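Long-range contacts in major pilin backbone protein T-antigen, T13 (Streptococcus pyogenes, PDB 6BBT), which probably polymerises into the shaft of the group A streptococcal pilus as its repeating major subunit and carries the T13 serotyping antigen: residues 194-199 / 221-226; 160-165 / 216-221; 230-235 / 262-267; 28-33 / 64-69; 12-17 / 77-82. All coordinates share one frame; numbering follows the deposited sequence. Where two conformers were deposited one is given.

Contact 1 of 5, residues 194-199 / 221-226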
# COMPACT_ATOMS: atom_id res chain seq x y z
N VAL A 194 6.99 13.83 -4.15
CA VAL A 194 7.93 12.74 -4.23
C VAL A 194 9.32 13.40 -4.23
O VAL A 194 9.56 14.40 -4.91
CB VAL A 194 7.72 11.91 -5.53
CG1 VAL A 194 8.77 10.81 -5.68
CG2 VAL A 194 6.32 11.26 -5.53
N LYS A 195 10.24 12.81 -3.48
CA LYS A 195 11.59 13.35 -3.36
C LYS A 195 12.43 13.08 -4.61
O LYS A 195 12.33 12.03 -5.23
CB LYS A 195 12.28 12.77 -2.14
CG LYS A 195 11.56 13.08 -0.85
CD LYS A 195 11.71 14.55 -0.50
CE LYS A 195 10.72 14.96 0.53
NZ LYS A 195 11.05 16.35 0.95
N ILE A 196 13.25 14.06 -4.97
CA ILE A 196 14.22 13.91 -6.02
C ILE A 196 15.57 14.43 -5.47
O ILE A 196 15.59 15.40 -4.70
CB ILE A 196 13.80 14.67 -7.29
CG1 ILE A 196 14.72 14.35 -8.47
CG2 ILE A 196 13.73 16.17 -7.09
CD1 ILE A 196 14.14 14.78 -9.80
N ILE A 197 16.66 13.79 -5.88
CA ILE A 197 18.01 14.27 -5.54
C ILE A 197 18.63 14.80 -6.80
O ILE A 197 18.78 14.08 -7.78
CB ILE A 197 18.88 13.18 -4.89
CG1 ILE A 197 18.19 12.69 -3.62
CG2 ILE A 197 20.29 13.75 -4.60
CD1 ILE A 197 18.75 11.42 -3.04
N GLN A 198 18.99 16.08 -6.76
CA GLN A 198 19.35 16.82 -7.94
C GLN A 198 20.51 17.74 -7.58
O GLN A 198 20.39 18.54 -6.65
CB GLN A 198 18.12 17.62 -8.37
CG GLN A 198 18.32 18.66 -9.45
CD GLN A 198 17.00 19.28 -9.91
OE1 GLN A 198 15.92 18.75 -9.66
NE2 GLN A 198 17.09 20.41 -10.60
N ASP A 199 21.62 17.60 -8.29
CA ASP A 199 22.89 18.26 -7.96
C ASP A 199 23.23 18.19 -6.46
O ASP A 199 23.58 19.19 -5.84
CB ASP A 199 22.88 19.70 -8.45
CG ASP A 199 24.27 20.35 -8.41
OD1 ASP A 199 25.26 19.68 -8.78
OD2 ASP A 199 24.37 21.52 -7.97
N ILE A 221 20.11 12.41 -12.13
CA ILE A 221 19.15 12.80 -11.11
C ILE A 221 18.54 11.47 -10.62
O ILE A 221 18.55 10.48 -11.37
CB ILE A 221 18.17 13.81 -11.75
CG1 ILE A 221 17.58 14.74 -10.73
CG2 ILE A 221 17.10 13.13 -12.61
CD1 ILE A 221 16.86 15.91 -11.38
N MET A 222 18.09 11.40 -9.37
CA MET A 222 17.45 10.17 -8.87
C MET A 222 16.27 10.46 -7.97
O MET A 222 16.33 11.34 -7.11
CB MET A 222 18.43 9.26 -8.12
CG MET A 222 17.81 7.89 -7.78
SD MET A 222 18.74 6.84 -6.64
CE MET A 222 19.60 8.09 -5.71
N LEU A 223 15.19 9.71 -8.18
CA LEU A 223 14.04 9.71 -7.30
C LEU A 223 14.17 8.38 -6.59
O LEU A 223 13.95 7.35 -7.21
CB LEU A 223 12.73 9.82 -8.09
CG LEU A 223 12.61 11.09 -8.95
CD1 LEU A 223 13.01 10.78 -10.39
CD2 LEU A 223 11.22 11.70 -8.93
N ALA A 224 14.52 8.40 -5.31
CA ALA A 224 14.92 7.16 -4.60
C ALA A 224 13.79 6.45 -3.86
O ALA A 224 13.97 5.29 -3.45
CB ALA A 224 16.05 7.46 -3.63
N LYS A 225 12.67 7.14 -3.64
CA LYS A 225 11.55 6.66 -2.86
C LYS A 225 10.26 6.90 -3.67
O LYS A 225 9.35 7.57 -3.23
CB LYS A 225 11.52 7.36 -1.50
CG LYS A 225 12.77 7.09 -0.62
CD LYS A 225 12.80 7.93 0.66
CE LYS A 225 14.14 7.82 1.40
NZ LYS A 225 14.19 8.62 2.68
N LEU A 226 10.24 6.32 -4.86
CA LEU A 226 9.21 6.56 -5.84
C LEU A 226 8.04 5.58 -5.62
O LEU A 226 8.27 4.39 -5.42
CB LEU A 226 9.81 6.36 -7.23
CG LEU A 226 9.00 6.75 -8.45
CD1 LEU A 226 8.64 8.23 -8.50
CD2 LEU A 226 9.78 6.38 -9.69
O HOH W 1 9.40 10.30 -2.03
O HOH W 2 11.72 9.61 -4.20
O HOH W 3 15.13 10.87 -4.05
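Ile196 and Ile221 meet methyl to methyl at the tightly packed end of this antiparallel pairing, with CD1 of Ile196 3.3 Å from CD1 of Ile221, closer than ordinary van der Waals contact. In both residues CG1 lies anti to the backbone N (chi1 -172° in Ile196, -153° in Ile221), which brings the two ends together. Leu223 closes in beside them, its CG 3.9 Å from Ile196 CG1. The extended Gln198 side chain runs alongside Ile221, and its OE1 goes on to the hydroxyl of Tyr211. Ile197 and Met222 form the hydrogen-bonded pair: Ile197 N reaches Met222 O at 2.8 Å, and Met222 N returns to Ile197 O at 3.2 Å. Beyond it the ladder opens, because the chain turns a corner at Ala224 and Lys225. Here water replaces the direct backbone bonds. One molecule links Lys195 N to Lys225 O, another links Lys195 O to Lys225 N at 2.7 Å from each, and a third accepts from Ala224 N. The two lysine side chains lead elsewhere, Lys195 to Asp204 and Lys225 to Asp21 and Glu23. Away from the waters, Val194 CG1 still touches Leu226 CD1 at 3.8 Å. Strand 193-198 lies between strands 201-206 and 220-227, the latter pairing onward with 148-166, while Leu180, Leu182 and Phe213 from the facing sheet of the C-terminal beta-sandwich pack against the aliphatic side.

Contact 2 of 5, residues 160-165 / 216-221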
# COMPACT_ATOMS: atom_id res chain seq x y z
N LYS A 160 16.47 6.49 -11.75
CA LYS A 160 17.63 7.31 -12.02
C LYS A 160 17.60 7.67 -13.50
O LYS A 160 17.28 6.83 -14.36
CB LYS A 160 18.89 6.54 -11.65
CG LYS A 160 20.18 7.27 -11.99
CD LYS A 160 21.37 6.54 -11.41
CE LYS A 160 22.67 7.05 -11.99
NZ LYS A 160 23.82 6.43 -11.26
N ILE A 161 17.93 8.93 -13.80
CA ILE A 161 17.99 9.43 -15.15
C ILE A 161 19.38 10.03 -15.34
O ILE A 161 19.78 10.92 -14.59
CB ILE A 161 16.91 10.49 -15.43
CG1 ILE A 161 15.51 9.90 -15.23
CG2 ILE A 161 17.02 11.05 -16.85
CD1 ILE A 161 14.39 10.92 -15.22
N GLU A 162 20.11 9.52 -16.32
CA GLU A 162 21.44 10.02 -16.64
C GLU A 162 21.55 10.46 -18.08
O GLU A 162 20.94 9.87 -18.97
CB GLU A 162 22.47 8.93 -16.38
CG GLU A 162 23.88 9.48 -16.32
CD GLU A 162 24.92 8.40 -16.30
OE1 GLU A 162 24.67 7.36 -15.65
OE2 GLU A 162 25.97 8.60 -16.94
N LYS A 163 22.38 11.49 -18.30
CA LYS A 163 22.68 11.99 -19.64
C LYS A 163 24.07 11.51 -20.08
O LYS A 163 25.04 11.62 -19.32
CB LYS A 163 22.63 13.52 -19.64
CG LYS A 163 22.93 14.19 -20.98
CD LYS A 163 21.82 14.00 -22.01
CE LYS A 163 22.34 14.26 -23.41
NZ LYS A 163 21.31 14.15 -24.48
N GLN A 164 24.15 10.98 -21.30
CA GLN A 164 25.43 10.73 -21.96
C GLN A 164 25.49 11.40 -23.31
O GLN A 164 24.49 11.47 -24.04
CB GLN A 164 25.71 9.23 -22.05
CG GLN A 164 26.70 8.79 -20.98
CD GLN A 164 26.59 7.33 -20.64
OE1 GLN A 164 26.21 6.50 -21.47
NE2 GLN A 164 26.93 6.99 -19.40
N VAL A 165 26.68 11.93 -23.63
CA VAL A 165 26.93 12.61 -24.89
C VAL A 165 28.01 11.85 -25.67
O VAL A 165 29.03 11.46 -25.10
CB VAL A 165 27.38 14.07 -24.66
CG1 VAL A 165 27.76 14.73 -25.99
CG2 VAL A 165 26.27 14.85 -23.97
N HIS A 216 24.00 17.75 -17.89
CA HIS A 216 25.09 17.70 -18.88
C HIS A 216 25.66 16.29 -18.90
O HIS A 216 25.23 15.44 -18.13
CB HIS A 216 26.18 18.76 -18.60
CG HIS A 216 26.70 18.75 -17.20
ND1 HIS A 216 27.52 17.74 -16.72
CD2 HIS A 216 26.51 19.60 -16.17
CE1 HIS A 216 27.80 17.97 -15.45
NE2 HIS A 216 27.21 19.10 -15.09
N ASP A 217 26.62 16.04 -19.79
CA ASP A 217 27.24 14.71 -19.93
C ASP A 217 27.62 14.14 -18.58
O ASP A 217 28.23 14.83 -17.75
CB ASP A 217 28.47 14.78 -20.85
CG ASP A 217 29.02 13.40 -21.24
OD1 ASP A 217 28.26 12.43 -21.38
OD2 ASP A 217 30.24 13.30 -21.45
N HIS A 218 27.21 12.90 -18.34
CA HIS A 218 27.50 12.14 -17.12
C HIS A 218 26.81 12.60 -15.83
O HIS A 218 27.04 12.00 -14.79
CB HIS A 218 29.02 11.90 -16.95
CG HIS A 218 29.54 10.80 -17.82
ND1 HIS A 218 30.23 11.03 -18.99
CD2 HIS A 218 29.40 9.46 -17.72
CE1 HIS A 218 30.52 9.88 -19.56
NE2 HIS A 218 30.02 8.91 -18.82
N GLN A 219 25.94 13.59 -15.91
CA GLN A 219 25.18 14.04 -14.75
C GLN A 219 23.91 13.20 -14.66
O GLN A 219 23.34 12.81 -15.68
CB GLN A 219 24.84 15.52 -14.88
CG GLN A 219 24.42 16.19 -13.58
CD GLN A 219 24.10 17.66 -13.76
OE1 GLN A 219 24.00 18.15 -14.89
NE2 GLN A 219 23.92 18.38 -12.66
N SER A 220 23.48 12.91 -13.43
CA SER A 220 22.25 12.15 -13.19
C SER A 220 21.37 12.83 -12.15
O SER A 220 21.80 13.69 -11.39
CB SER A 220 22.58 10.74 -12.72
OG SER A 220 23.33 10.76 -11.52
N ILE A 221 20.11 12.41 -12.13
CA ILE A 221 19.15 12.80 -11.11
C ILE A 221 18.54 11.47 -10.62
O ILE A 221 18.55 10.48 -11.37
CB ILE A 221 18.17 13.81 -11.75
CG1 ILE A 221 17.58 14.74 -10.73
CG2 ILE A 221 17.10 13.13 -12.61
CD1 ILE A 221 16.86 15.91 -11.38
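The carbonyl oxygen of Lys163 receives the shortest polar bond here, from His218 N at 2.7 Å, although the bond is bent (141° at the hydrogen). Lys163 N in turn donates to Gln219 O at 3.1 Å, so both backbone groups of the lysine are held by the type II turn His216-Gln219. The turn is braced internally: Gln219 N bonds to His216 O, and the Gln219 amide oxygen accepts from His216 N. Asp217 leaves it with CG anti to its N (chi1 -170°), and OD1 receives Val165 N at 2.8 Å from above the carboxylate plane, a side-chain acceptor continuing the ladder where the opposing backbone has curled away. Over one face of the His218 ring comes Gln164 CG, 4.2 Å from the centroid, a CH-pi contact. Beyond the turn a regular antiparallel pairing resumes, Ile161 and Ile221 exchanging two bonds of 2.9 Å between N and O, with Ile161 CB against Ile221 CG2 on the buried side. Lys163 bends inward past Phe178, and its NZ is joined by an isopeptide bond to Asn277 on strand 271-279, which runs parallel to 148-166. The cross-linked lysine is therefore secured by its backbone N and O as well as by its amide.

Contact 3 of 5, residues 230-235 / 262-267; sequences ISYKLT and NLQKTD
Tyr232 and Gln264 project the same way from their hydrogen-bonded pair and lie side by side. The tyrosine CG stands between the backbone N and the carbonyl carbon (chi1 63°), which leans the ring over its partner strand. There Gln264 CB sits 4.0 Å from the ring centroid, 22° off the normal, as a CH-pi contact. Gln264 leaves with CG anti to N and then bends at chi2, keeping CG 3.3 Å from the Tyr232 hydroxyl, while Asp271 hydrogen-bonds that OH. Thr266 approaches the ring differently: its CG2 comes to the edge, near the ring plane, 3.8 Å from Tyr232 CD2. On the sheet's other face Leu263 CD2 rests 3.9 Å from Ser231 CB, and Lys233, bent at chi3, lays CE against the same methyl. The backbones are joined by the reciprocal bonds of Tyr232 and Gln264, each 2.8 Å between N and O, and by Thr266 N to Ile230 O, also 2.8 Å. Strand 264-265 thereby forms one edge of a four-stranded antiparallel sheet. Thr266 OG1 takes a weak bond from Ile230 N and has a stronger partner in Pro227 O. The ring's face, edge and hydroxyl are all engaged, which would restrict its rotation, while outside the Leu263 methyl gathers aliphatic carbons of Ser231 and Lys233.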
# COMPACT_ATOMS: atom_id res chain seq x y z
N ILE A 230 2.72 4.15 -10.31
CA ILE A 230 2.39 5.40 -11.00
C ILE A 230 3.04 5.40 -12.36
O ILE A 230 3.97 4.64 -12.60
CB ILE A 230 2.77 6.67 -10.21
CG1 ILE A 230 4.26 6.78 -9.92
CG2 ILE A 230 1.95 6.72 -8.93
CD1 ILE A 230 4.65 8.18 -9.48
N SER A 231 2.55 6.24 -13.25
CA SER A 231 3.12 6.35 -14.57
C SER A 231 3.85 7.69 -14.67
O SER A 231 3.45 8.67 -14.03
CB SER A 231 2.04 6.24 -15.62
OG SER A 231 1.52 4.93 -15.65
N TYR A 232 4.92 7.71 -15.43
CA TYR A 232 5.67 8.93 -15.70
C TYR A 232 6.01 9.07 -17.17
O TYR A 232 6.02 8.09 -17.90
CB TYR A 232 6.97 8.98 -14.88
CG TYR A 232 7.97 7.89 -15.19
CD1 TYR A 232 8.91 8.04 -16.22
CD2 TYR A 232 7.99 6.70 -14.46
CE1 TYR A 232 9.84 7.05 -16.51
CE2 TYR A 232 8.91 5.70 -14.74
CZ TYR A 232 9.83 5.88 -15.77
OH TYR A 232 10.75 4.89 -16.04
N LYS A 233 6.29 10.29 -17.60
CA LYS A 233 6.89 10.48 -18.89
C LYS A 233 8.03 11.49 -18.82
O LYS A 233 7.96 12.48 -18.07
CB LYS A 233 5.87 10.81 -19.96
CG LYS A 233 5.19 12.13 -19.82
CD LYS A 233 4.36 12.47 -21.05
CE LYS A 233 3.06 11.67 -21.10
NZ LYS A 233 2.02 12.40 -21.89
N LEU A 234 9.07 11.20 -19.58
CA LEU A 234 10.27 12.02 -19.64
C LEU A 234 10.44 12.49 -21.06
O LEU A 234 10.32 11.71 -21.99
CB LEU A 234 11.50 11.21 -19.22
CG LEU A 234 12.84 11.96 -19.24
CD1 LEU A 234 12.87 13.07 -18.20
CD2 LEU A 234 13.99 10.98 -19.06
N THR A 235 10.68 13.78 -21.24
CA THR A 235 11.04 14.32 -22.54
C THR A 235 12.32 15.14 -22.41
O THR A 235 12.72 15.51 -21.31
CB THR A 235 9.94 15.22 -23.10
OG1 THR A 235 9.70 16.28 -22.19
CG2 THR A 235 8.66 14.47 -23.30
N ASN A 262 6.77 8.93 -23.99
CA ASN A 262 5.88 7.80 -23.70
C ASN A 262 5.68 7.59 -22.21
O ASN A 262 6.59 7.79 -21.44
CB ASN A 262 6.42 6.48 -24.29
CG ASN A 262 6.15 6.32 -25.79
OD1 ASN A 262 5.72 5.27 -26.22
ND2 ASN A 262 6.41 7.35 -26.57
N LEU A 263 4.48 7.17 -21.82
CA LEU A 263 4.20 6.79 -20.43
C LEU A 263 4.89 5.51 -20.09
O LEU A 263 4.83 4.56 -20.86
CB LEU A 263 2.71 6.60 -20.17
CG LEU A 263 1.87 7.82 -19.80
CD1 LEU A 263 0.46 7.33 -19.47
CD2 LEU A 263 2.46 8.61 -18.65
N GLN A 264 5.53 5.48 -18.92
CA GLN A 264 6.12 4.28 -18.37
C GLN A 264 5.56 4.10 -16.96
O GLN A 264 5.50 5.05 -16.20
CB GLN A 264 7.64 4.44 -18.34
CG GLN A 264 8.42 3.29 -17.71
CD GLN A 264 8.25 1.98 -18.47
OE1 GLN A 264 8.14 1.97 -19.69
NE2 GLN A 264 8.25 0.89 -17.73
N LYS A 265 5.16 2.87 -16.63
CA LYS A 265 4.61 2.59 -15.30
C LYS A 265 5.72 2.10 -14.37
O LYS A 265 6.54 1.27 -14.78
CB LYS A 265 3.52 1.53 -15.41
CG LYS A 265 2.80 1.31 -14.09
CD LYS A 265 1.71 0.25 -14.17
CE LYS A 265 0.33 0.88 -14.25
NZ LYS A 265 -0.75 -0.14 -14.17
N THR A 266 5.74 2.59 -13.13
CA THR A 266 6.72 2.13 -12.16
C THR A 266 6.26 0.79 -11.58
O THR A 266 5.06 0.57 -11.41
CB THR A 266 6.93 3.12 -10.98
OG1 THR A 266 5.76 3.17 -10.17
CG2 THR A 266 7.26 4.53 -11.49
N ASP A 267 7.21 -0.07 -11.27
CA ASP A 267 6.92 -1.36 -10.62
C ASP A 267 8.04 -1.65 -9.62
O ASP A 267 8.75 -0.73 -9.22
CB ASP A 267 6.72 -2.46 -11.68
CG ASP A 267 7.95 -2.72 -12.52
OD1 ASP A 267 9.10 -2.53 -12.06
OD2 ASP A 267 7.77 -3.12 -13.69

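Contact 4 of 5, residues 28-33 / 64-69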
# COMPACT_ATOMS: atom_id res chain seq x y z
N LYS A 28 -3.02 5.67 -0.99
CA LYS A 28 -4.45 5.89 -0.76
C LYS A 28 -5.20 4.59 -1.07
O LYS A 28 -5.36 4.22 -2.24
CB LYS A 28 -4.99 7.06 -1.58
CG LYS A 28 -6.43 7.41 -1.21
CD LYS A 28 -7.06 8.41 -2.14
CE LYS A 28 -8.56 8.44 -1.90
NZ LYS A 28 -9.18 9.38 -2.86
N THR A 29 -5.62 3.88 -0.03
CA THR A 29 -6.20 2.55 -0.21
C THR A 29 -7.03 2.14 1.00
O THR A 29 -7.03 2.84 2.02
CB THR A 29 -5.10 1.49 -0.50
OG1 THR A 29 -5.69 0.29 -1.02
CG2 THR A 29 -4.29 1.19 0.76
N THR A 30 -7.76 1.03 0.89
CA THR A 30 -8.53 0.52 2.03
C THR A 30 -8.07 -0.88 2.30
O THR A 30 -7.54 -1.55 1.41
CB THR A 30 -10.05 0.52 1.77
OG1 THR A 30 -10.32 -0.31 0.65
CG2 THR A 30 -10.53 1.92 1.48
N PHE A 31 -8.22 -1.31 3.54
CA PHE A 31 -8.09 -2.71 3.89
C PHE A 31 -9.44 -3.19 4.41
O PHE A 31 -10.10 -2.48 5.15
CB PHE A 31 -7.00 -2.92 4.94
CG PHE A 31 -5.65 -2.59 4.44
CD1 PHE A 31 -4.89 -3.55 3.80
CD2 PHE A 31 -5.17 -1.30 4.51
CE1 PHE A 31 -3.64 -3.25 3.30
CE2 PHE A 31 -3.91 -0.98 4.00
CZ PHE A 31 -3.15 -1.96 3.39
N THR A 32 -9.82 -4.40 4.02
CA THR A 32 -11.10 -4.95 4.36
C THR A 32 -10.89 -6.21 5.18
O THR A 32 -10.13 -7.09 4.81
CB THR A 32 -11.89 -5.26 3.08
OG1 THR A 32 -12.21 -4.03 2.45
CG2 THR A 32 -13.20 -6.00 3.39
N PHE A 33 -11.59 -6.28 6.31
CA PHE A 33 -11.58 -7.46 7.15
C PHE A 33 -12.94 -8.15 7.00
O PHE A 33 -13.97 -7.49 6.86
CB PHE A 33 -11.30 -7.06 8.59
CG PHE A 33 -10.22 -6.05 8.68
CD1 PHE A 33 -8.92 -6.41 8.40
CD2 PHE A 33 -10.52 -4.71 8.87
CE1 PHE A 33 -7.91 -5.46 8.40
CE2 PHE A 33 -9.51 -3.76 8.89
CZ PHE A 33 -8.20 -4.14 8.65
N ILE A 64 -13.84 -2.04 7.50
CA ILE A 64 -12.84 -1.42 6.63
C ILE A 64 -12.08 -0.32 7.36
O ILE A 64 -12.62 0.34 8.25
CB ILE A 64 -13.46 -0.85 5.33
CG1 ILE A 64 -14.36 0.36 5.61
CG2 ILE A 64 -14.26 -1.92 4.59
CD1 ILE A 64 -14.91 1.02 4.35
N VAL A 65 -10.82 -0.13 6.98
CA VAL A 65 -10.05 1.05 7.40
C VAL A 65 -9.48 1.63 6.10
O VAL A 65 -9.29 0.90 5.12
CB VAL A 65 -8.89 0.76 8.40
CG1 VAL A 65 -9.41 0.27 9.75
CG2 VAL A 65 -7.87 -0.20 7.83
N SER A 66 -9.21 2.93 6.13
CA SER A 66 -8.79 3.67 4.95
C SER A 66 -7.52 4.40 5.25
O SER A 66 -7.40 4.99 6.33
CB SER A 66 -9.85 4.70 4.57
OG SER A 66 -11.04 4.02 4.25
N TYR A 67 -6.59 4.37 4.30
CA TYR A 67 -5.40 5.21 4.33
C TYR A 67 -5.43 6.22 3.19
O TYR A 67 -6.03 5.98 2.15
CB TYR A 67 -4.15 4.34 4.18
CG TYR A 67 -3.88 3.54 5.40
CD1 TYR A 67 -3.12 4.08 6.43
CD2 TYR A 67 -4.39 2.26 5.55
CE1 TYR A 67 -2.85 3.35 7.57
CE2 TYR A 67 -4.15 1.52 6.71
CZ TYR A 67 -3.37 2.07 7.72
OH TYR A 67 -3.08 1.36 8.87
N ASP A 68 -4.80 7.37 3.37
CA ASP A 68 -4.58 8.26 2.24
C ASP A 68 -3.20 8.87 2.28
O ASP A 68 -2.43 8.64 3.23
CB ASP A 68 -5.73 9.26 2.07
CG ASP A 68 -5.74 10.36 3.11
OD1 ASP A 68 -4.69 10.73 3.69
OD2 ASP A 68 -6.85 10.89 3.31
N ASN A 69 -2.89 9.62 1.24
CA ASN A 69 -1.55 10.16 1.04
C ASN A 69 -1.08 11.11 2.15
O ASN A 69 0.10 11.31 2.32
CB ASN A 69 -1.45 10.90 -0.29
CG ASN A 69 -1.68 10.02 -1.52
OD1 ASN A 69 -2.10 10.53 -2.54
ND2 ASN A 69 -1.42 8.71 -1.43
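Phe31 and Tyr67 meet rim to rim with their planes 87° apart, neither ring lying over the other's face. Tyr67 CD2 comes in the plane of the phenylalanine ring, at its edge, 3.6 Å from Phe31 CE2. Both project from the same face of the sheet, and their similar first torsions, CG anti to the carbonyl carbon (chi1 -65° for Phe31, -72° for Tyr67), bring the rims together. Val65, the hydrogen-bonded partner of Phe31, sends CG2 to the edge of the Phe33 ring, 4.0 Å from Phe33 CZ. These inward side chains belong to one wall of a beta-sandwich of the kind found in Spy0128-like pilin domains: the Phe31 ring packs against the Lys15 chain and on Met17, both from the facing sheet, and Tyr67 OH bonds to Lys76 O. The outward face is more polar. Thr32 and Ile64 run alongside each other, Thr32 OG1 3.6 Å from Ile64 CG2, and Thr30 CG2 lies 3.5 Å from Ser66 OG. Four backbone bonds hold the strands, the shortest from Tyr67 N to Thr29 O at 2.8 Å. At the far end the Lys28 amine goes to Glu189, whose backbone N also bonds to Asn69 OD1; Asn69 ND2 reaches the carbonyls of Met26 and Leu187.

Contact 5 of 5, residues 12-17 / 77-82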
# COMPACT_ATOMS: atom_id res chain seq x y z
N PRO A 12 -13.01 -5.42 18.56
CA PRO A 12 -12.09 -4.45 17.94
C PRO A 12 -11.11 -5.08 16.95
O PRO A 12 -10.71 -6.23 17.13
CB PRO A 12 -11.35 -3.83 19.13
CG PRO A 12 -11.60 -4.73 20.28
CD PRO A 12 -12.89 -5.45 20.02
N ILE A 13 -10.77 -4.34 15.90
CA ILE A 13 -9.75 -4.70 14.93
C ILE A 13 -8.74 -3.55 14.86
O ILE A 13 -9.13 -2.37 14.78
CB ILE A 13 -10.31 -4.91 13.50
CG1 ILE A 13 -11.51 -5.86 13.46
CG2 ILE A 13 -9.20 -5.39 12.55
CD1 ILE A 13 -11.22 -7.29 13.88
N THR A 14 -7.45 -3.87 14.90
CA THR A 14 -6.40 -2.89 14.70
C THR A 14 -5.68 -3.22 13.41
O THR A 14 -5.40 -4.37 13.12
CB THR A 14 -5.40 -2.87 15.87
OG1 THR A 14 -6.07 -2.37 17.03
CG2 THR A 14 -4.18 -1.93 15.59
N LYS A 15 -5.40 -2.19 12.63
CA LYS A 15 -4.58 -2.32 11.45
C LYS A 15 -3.36 -1.46 11.66
O LYS A 15 -3.50 -0.28 11.97
CB LYS A 15 -5.34 -1.82 10.23
CG LYS A 15 -4.53 -1.80 8.95
CD LYS A 15 -4.03 -3.18 8.54
CE LYS A 15 -3.21 -3.12 7.26
NZ LYS A 15 -2.79 -4.45 6.76
N SER A 16 -2.18 -2.04 11.48
CA SER A 16 -0.93 -1.28 11.49
C SER A 16 -0.30 -1.39 10.12
O SER A 16 -0.14 -2.49 9.59
CB SER A 16 0.03 -1.82 12.54
OG SER A 16 -0.55 -1.68 13.83
N MET A 17 0.01 -0.24 9.53
CA MET A 17 0.81 -0.20 8.31
C MET A 17 2.24 0.08 8.75
O MET A 17 2.47 1.03 9.50
CB MET A 17 0.33 0.91 7.38
CG MET A 17 1.11 0.98 6.07
SD MET A 17 0.67 -0.37 4.98
CE MET A 17 -0.48 0.44 3.85
N ASN A 77 -1.59 3.63 12.20
CA ASN A 77 -2.43 2.63 12.84
C ASN A 77 -3.87 3.08 12.80
O ASN A 77 -4.15 4.23 13.10
CB ASN A 77 -1.99 2.38 14.28
CG ASN A 77 -0.55 1.91 14.36
OD1 ASN A 77 -0.11 1.08 13.57
ND2 ASN A 77 0.21 2.47 15.29
N LYS A 78 -4.77 2.18 12.39
CA LYS A 78 -6.19 2.48 12.28
C LYS A 78 -6.96 1.43 13.07
O LYS A 78 -6.44 0.34 13.33
CB LYS A 78 -6.68 2.40 10.85
CG LYS A 78 -5.93 3.18 9.82
CD LYS A 78 -6.27 4.63 9.84
CE LYS A 78 -5.40 5.32 8.82
NZ LYS A 78 -5.79 6.72 8.62
N THR A 79 -8.20 1.74 13.41
CA THR A 79 -9.07 0.79 14.11
C THR A 79 -10.43 0.70 13.48
O THR A 79 -10.93 1.67 12.91
CB THR A 79 -9.23 1.17 15.60
OG1 THR A 79 -9.94 2.41 15.69
CG2 THR A 79 -7.87 1.32 16.26
N SER A 80 -11.02 -0.48 13.55
CA SER A 80 -12.41 -0.68 13.19
C SER A 80 -12.99 -1.70 14.16
O SER A 80 -12.36 -2.04 15.18
CB SER A 80 -12.52 -1.17 11.74
OG SER A 80 -13.87 -1.12 11.30
N ASN A 81 -14.18 -2.20 13.87
CA ASN A 81 -14.74 -3.27 14.70
C ASN A 81 -15.79 -4.07 13.96
O ASN A 81 -16.25 -3.68 12.89
CB ASN A 81 -15.31 -2.70 16.01
CG ASN A 81 -16.50 -1.81 15.78
OD1 ASN A 81 -17.62 -2.29 15.61
ND2 ASN A 81 -16.28 -0.51 15.78
N PHE A 82 -16.14 -5.21 14.53
CA PHE A 82 -17.36 -5.91 14.16
C PHE A 82 -18.31 -5.79 15.32
O PHE A 82 -17.90 -5.77 16.48
CB PHE A 82 -17.06 -7.37 13.89
CG PHE A 82 -16.25 -7.60 12.67
CD1 PHE A 82 -16.85 -7.59 11.41
CD2 PHE A 82 -14.90 -7.87 12.77
CE1 PHE A 82 -16.10 -7.84 10.28
CE2 PHE A 82 -14.15 -8.13 11.64
CZ PHE A 82 -14.75 -8.11 10.40
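Ile13 places CD1 at the edge of the Phe82 ring, near its plane and 3.8 Å from Phe82 CE2. At the other end of the pairing, Ser16 OG donates to Asn77 OD1 at 2.8 Å, approaching from above the amide plane. In both residues the branch lies anti to the carbonyl carbon (chi1 -62° for Ser16, -59° for Asn77), which sets hydroxyl and amide facing across the ladder. Between these ends run two hydrogen-bonded pairs. Ile13 and Ser80 exchange bonds of 2.9 Å between N and O; Lys15 and Lys78 exchange bonds of 2.8 Å, the one from Lys15 N almost perfectly straight. Lys15 then turns inward at chi2, and its NZ is covalently joined to Asn152 on strand 148-166, which runs parallel to strand 10-17 on the side away from 77-83. A lysine cross-linked to an asparagine of an adjacent parallel strand is the isopeptide pattern of Gram-positive pilin domains. Farther out, Glu101 accepts a hydrogen bond from the linking nitrogen, and the Phe31 ring packs beside the same lysine chain. Lys78 leads past Val65 and Tyr67 to a salt bridge with Asp71, while Ile13 is backed by Phe33, Ile148 and Phe150.

Contacts 4 and 5 supply facing walls of the N-terminal sandwich, touching where Tyr67 meets Lys15 and Lys78, whereas contacts 1, 2 and 3 build the C-terminal one. Contacts 1 and 2 share strand 220-227 and Ile221; contact 3 packs on both, through Thr266 against Leu226 and Leu234 against Ile161. The long strand 148-166 joins the two halves, pairing with 10-17 at one end and 220-227 at the other. Contacts 2 and 5 are counterparts, each carrying a buried amide cross-link, though their centres lie about 46 Å apart. Contact 4 faces inward with aromatics, contact 3 lies at a sheet edge, and surface chemistry ranges from water bridges in contact 1 to a polar turn in contact 2.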